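Local coordinates for iron-regulated outer membrane protein (Neisseria meningitidis, PDB 4B7O), which serves as a TonB-dependent iron transporter of the outer membrane, probably importing iron-siderophore complexes into the periplasm, at residues Q308-L313 / Y331-K336. Residues are numbered along the deposited sequence; the frame is centred on the assembly and turned at random.
Sequences QSNTNL and YVLEKK
Y331 meets N312 in a non-hydrogen-bonded pair of two antiparallel strands. OD1 of N312 lies 3.3 Å from CB of Y331 and obliquely to the ring. The amide and ring planes are 7° apart, but this is not a stack. CG of Y331 sits between its own backbone N and carbonyl carbon (chi1 67°), which carries the ring away from 308-313. V332 and T311 form a hydrogen-bonded pair. V332 N donates a hydrogen bond to T311 O, and T311 N donates one to V332 O, both 3.1 Å. L333 faces N310 on the same side as Y331, and N310 OD1 approaches its CG. The CD2 branch of L333 reaches toward the N-terminal end of 308-313, touching S309 O at 3.3 Å and CG of Q308 at 3.7 Å. E334 and S309 repeat the paired bonds. S309 N to E334 O is 2.7 Å, and E334 N to S309 O is 2.9 Å. Their side chains find partners on flanking strands: S309 OG is hydrogen-bonded to E272 OE2, and E334 OE1 to OG1 of T360. K335 pairs with Q308. Its bent chain brings CD to 4.0 Å from OE1 of Q308.

Q308, N310, N312, Y331, L333 and K335 lie on one face. F137 touches Q308 and K335, and A124 touches Y331; both are in the plug-domain range, consistent with this face lining the barrel interior. S309, T311, V332 and E334 lie on the other face. The pair belongs to the beta hairpin 303-320/323-339 of the up-and-down transmembrane beta-barrel, with strand 264-276 hydrogen-bonded along 308-313 and strand 355-373 flanking 331-336.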
ATOM      1  N   GLN A 308      10.918   4.299   7.121  1.00 43.18           N
ATOM      2  CA  GLN A 308      10.157   5.251   6.338  1.00 39.99           C
ATOM      3  C   GLN A 308       9.916   6.432   7.247  1.00 38.28           C
ATOM      4  O   GLN A 308       9.452   6.264   8.387  1.00 39.03           O
ATOM      5  CB  GLN A 308       8.818   4.635   5.903  1.00 40.73           C
ATOM      6  CG  GLN A 308       8.048   5.498   4.902  1.00 45.07           C
ATOM      7  CD  GLN A 308       6.844   4.782   4.301  1.00 49.97           C
ATOM      8  OE1 GLN A 308       6.925   4.232   3.211  1.00 51.28           O
ATOM      9  NE2 GLN A 308       5.730   4.757   5.034  1.00 55.81           N
ATOM     10  N   SER A 309      10.219   7.621   6.760  1.00 38.60           N
ATOM     11  CA  SER A 309      10.038   8.859   7.522  1.00 40.56           C
ATOM     12  C   SER A 309       9.259   9.831   6.721  1.00 38.66           C
ATOM     13  O   SER A 309       9.393   9.876   5.516  1.00 41.56           O
ATOM     14  CB  SER A 309      11.382   9.521   7.819  1.00 41.33           C
ATOM     15  OG  SER A 309      11.893   8.839   8.924  1.00 56.13           O
ATOM     16  N   ASN A 310       8.500  10.669   7.402  1.00 41.19           N
ATOM     17  CA  ASN A 310       7.635  11.614   6.729  1.00 40.40           C
ATOM     18  C   ASN A 310       7.580  12.931   7.480  1.00 37.95           C
ATOM     19  O   ASN A 310       7.209  12.963   8.660  1.00 37.60           O
ATOM     20  CB  ASN A 310       6.223  11.010   6.643  1.00 51.39           C
ATOM     21  CG  ASN A 310       5.390  11.640   5.545  1.00 73.73           C
ATOM     22  OD1 ASN A 310       5.913  12.381   4.689  1.00 81.36           O
ATOM     23  ND2 ASN A 310       4.082  11.344   5.543  1.00 80.13           N
ATOM     24  N   THR A 311       7.920  14.020   6.816  1.00 33.01           N
ATOM     25  CA  THR A 311       7.648  15.332   7.374  1.00 33.68           C
ATOM     26  C   THR A 311       6.589  16.032   6.549  1.00 34.61           C
ATOM     27  O   THR A 311       6.731  16.218   5.328  1.00 35.88           O
ATOM     28  CB  THR A 311       8.926  16.187   7.382  1.00 32.89           C
ATOM     29  OG1 THR A 311       9.919  15.415   8.035  1.00 40.11           O
ATOM     30  CG2 THR A 311       8.719  17.446   8.155  1.00 28.79           C
ATOM     31  N   ASN A 312       5.511  16.420   7.193  1.00 38.56           N
ATOM     32  CA  ASN A 312       4.346  16.802   6.408  1.00 34.65           C
ATOM     33  C   ASN A 312       3.801  18.080   6.913  1.00 35.55           C
ATOM     34  O   ASN A 312       3.629  18.268   8.142  1.00 36.23           O
ATOM     35  CB  ASN A 312       3.241  15.741   6.436  1.00 35.59           C
ATOM     36  CG  ASN A 312       2.228  15.926   5.256  1.00 41.98           C
ATOM     37  OD1 ASN A 312       2.388  15.375   4.171  1.00 48.58           O
ATOM     38  ND2 ASN A 312       1.234  16.732   5.467  1.00 39.22           N
ATOM     39  N   LEU A 313       3.522  18.966   5.967  1.00 33.42           N
ATOM     40  CA  LEU A 313       2.802  20.156   6.312  1.00 37.09           C
ATOM     41  C   LEU A 313       1.519  20.190   5.543  1.00 34.46           C
ATOM     42  O   LEU A 313       1.544  20.072   4.335  1.00 37.77           O
ATOM     43  CB  LEU A 313       3.644  21.358   5.945  1.00 37.25           C
ATOM     44  CG  LEU A 313       3.136  22.744   6.323  1.00 36.00           C
ATOM     45  CD1 LEU A 313       3.073  22.949   7.830  1.00 36.86           C
ATOM     46  CD2 LEU A 313       4.109  23.754   5.748  1.00 32.89           C
ATOM     47  N   TYR A 331       5.494  17.801   1.554  1.00 33.52           N
ATOM     48  CA  TYR A 331       6.121  16.838   2.335  1.00 32.11           C
ATOM     49  C   TYR A 331       7.500  16.423   1.826  1.00 32.52           C
ATOM     50  O   TYR A 331       7.866  16.659   0.673  1.00 29.81           O
ATOM     51  CB  TYR A 331       5.183  15.617   2.394  1.00 37.68           C
ATOM     52  CG  TYR A 331       5.036  14.952   1.076  1.00 36.52           C
ATOM     53  CD1 TYR A 331       5.912  13.993   0.677  1.00 36.31           C
ATOM     54  CD2 TYR A 331       4.024  15.353   0.192  1.00 41.41           C
ATOM     55  CE1 TYR A 331       5.776  13.405  -0.570  1.00 43.76           C
ATOM     56  CE2 TYR A 331       3.874  14.775  -1.036  1.00 39.41           C
ATOM     57  CZ  TYR A 331       4.742  13.807  -1.408  1.00 41.09           C
ATOM     58  OH  TYR A 331       4.575  13.227  -2.622  1.00 49.40           O
ATOM     59  N   VAL A 332       8.186  15.678   2.689  1.00 33.28           N
ATOM     60  CA  VAL A 332       9.486  15.025   2.393  1.00 33.70           C
ATOM     61  C   VAL A 332       9.429  13.632   2.926  1.00 31.49           C
ATOM     62  O   VAL A 332       9.221  13.400   4.093  1.00 32.99           O
ATOM     63  CB  VAL A 332      10.620  15.748   3.160  1.00 38.25           C
ATOM     64  CG1 VAL A 332      11.961  15.187   2.770  1.00 39.85           C
ATOM     65  CG2 VAL A 332      10.544  17.265   2.924  1.00 39.84           C
ATOM     66  N   LEU A 333       9.601  12.680   2.079  1.00 35.12           N
ATOM     67  CA  LEU A 333       9.420  11.336   2.475  1.00 34.14           C
ATOM     68  C   LEU A 333      10.769  10.659   2.284  1.00 38.19           C
ATOM     69  O   LEU A 333      11.345  10.702   1.195  1.00 33.20           O
ATOM     70  CB  LEU A 333       8.427  10.727   1.513  1.00 36.93           C
ATOM     71  CG  LEU A 333       7.438   9.734   2.077  1.00 48.16           C
ATOM     72  CD1 LEU A 333       6.502   9.254   0.973  1.00 51.16           C
ATOM     73  CD2 LEU A 333       8.124   8.542   2.727  1.00 49.64           C
ATOM     74  N   GLU A 334      11.288  10.046   3.342  1.00 38.96           N
ATOM     75  CA  GLU A 334      12.559   9.359   3.246  1.00 41.39           C
ATOM     76  C   GLU A 334      12.367   7.889   3.529  1.00 40.41           C
ATOM     77  O   GLU A 334      11.788   7.527   4.529  1.00 42.18           O
ATOM     78  CB  GLU A 334      13.620   9.930   4.210  1.00 41.00           C
ATOM     79  CG  GLU A 334      13.819  11.447   4.111  1.00 54.16           C
ATOM     80  CD  GLU A 334      15.059  11.941   3.312  1.00 56.43           C
ATOM     81  OE1 GLU A 334      15.657  11.171   2.498  1.00 55.10           O
ATOM     82  OE2 GLU A 334      15.419  13.144   3.500  1.00 52.57           O
ATOM     83  N   LYS A 335      12.876   7.066   2.634  1.00 37.09           N
ATOM     84  CA  LYS A 335      12.940   5.645   2.764  1.00 39.20           C
ATOM     85  C   LYS A 335      14.473   5.401   2.899  1.00 40.24           C
ATOM     86  O   LYS A 335      15.222   5.900   2.053  1.00 40.18           O
ATOM     87  CB  LYS A 335      12.348   4.998   1.487  1.00 36.87           C
ATOM     88  CG  LYS A 335      12.008   3.502   1.526  1.00 44.65           C
ATOM     89  CD  LYS A 335      10.482   3.201   1.740  1.00 54.83           C
ATOM     90  CE  LYS A 335       9.736   2.432   0.589  1.00 62.38           C
ATOM     91  NZ  LYS A 335      10.067   0.996   0.184  1.00 41.98           N
ATOM     92  N   LYS A 336      14.915   4.672   3.948  1.00 40.50           N
ATOM     93  CA  LYS A 336      16.337   4.323   4.239  1.00 43.15           C
ATOM     94  C   LYS A 336      16.509   2.847   4.484  1.00 43.84           C
ATOM     95  O   LYS A 336      15.719   2.234   5.205  1.00 44.40           O
ATOM     96  CB  LYS A 336      16.883   5.012   5.489  1.00 48.59           C
ATOM     97  CG  LYS A 336      16.734   6.533   5.495  1.00 64.56           C
ATOM     98  CD  LYS A 336      17.248   7.168   6.800  1.00 69.00           C
ATOM     99  CE  LYS A 336      16.555   8.500   7.125  1.00 63.24           C
ATOM    100  NZ  LYS A 336      17.151   9.085   8.367  1.00 65.82           N
TER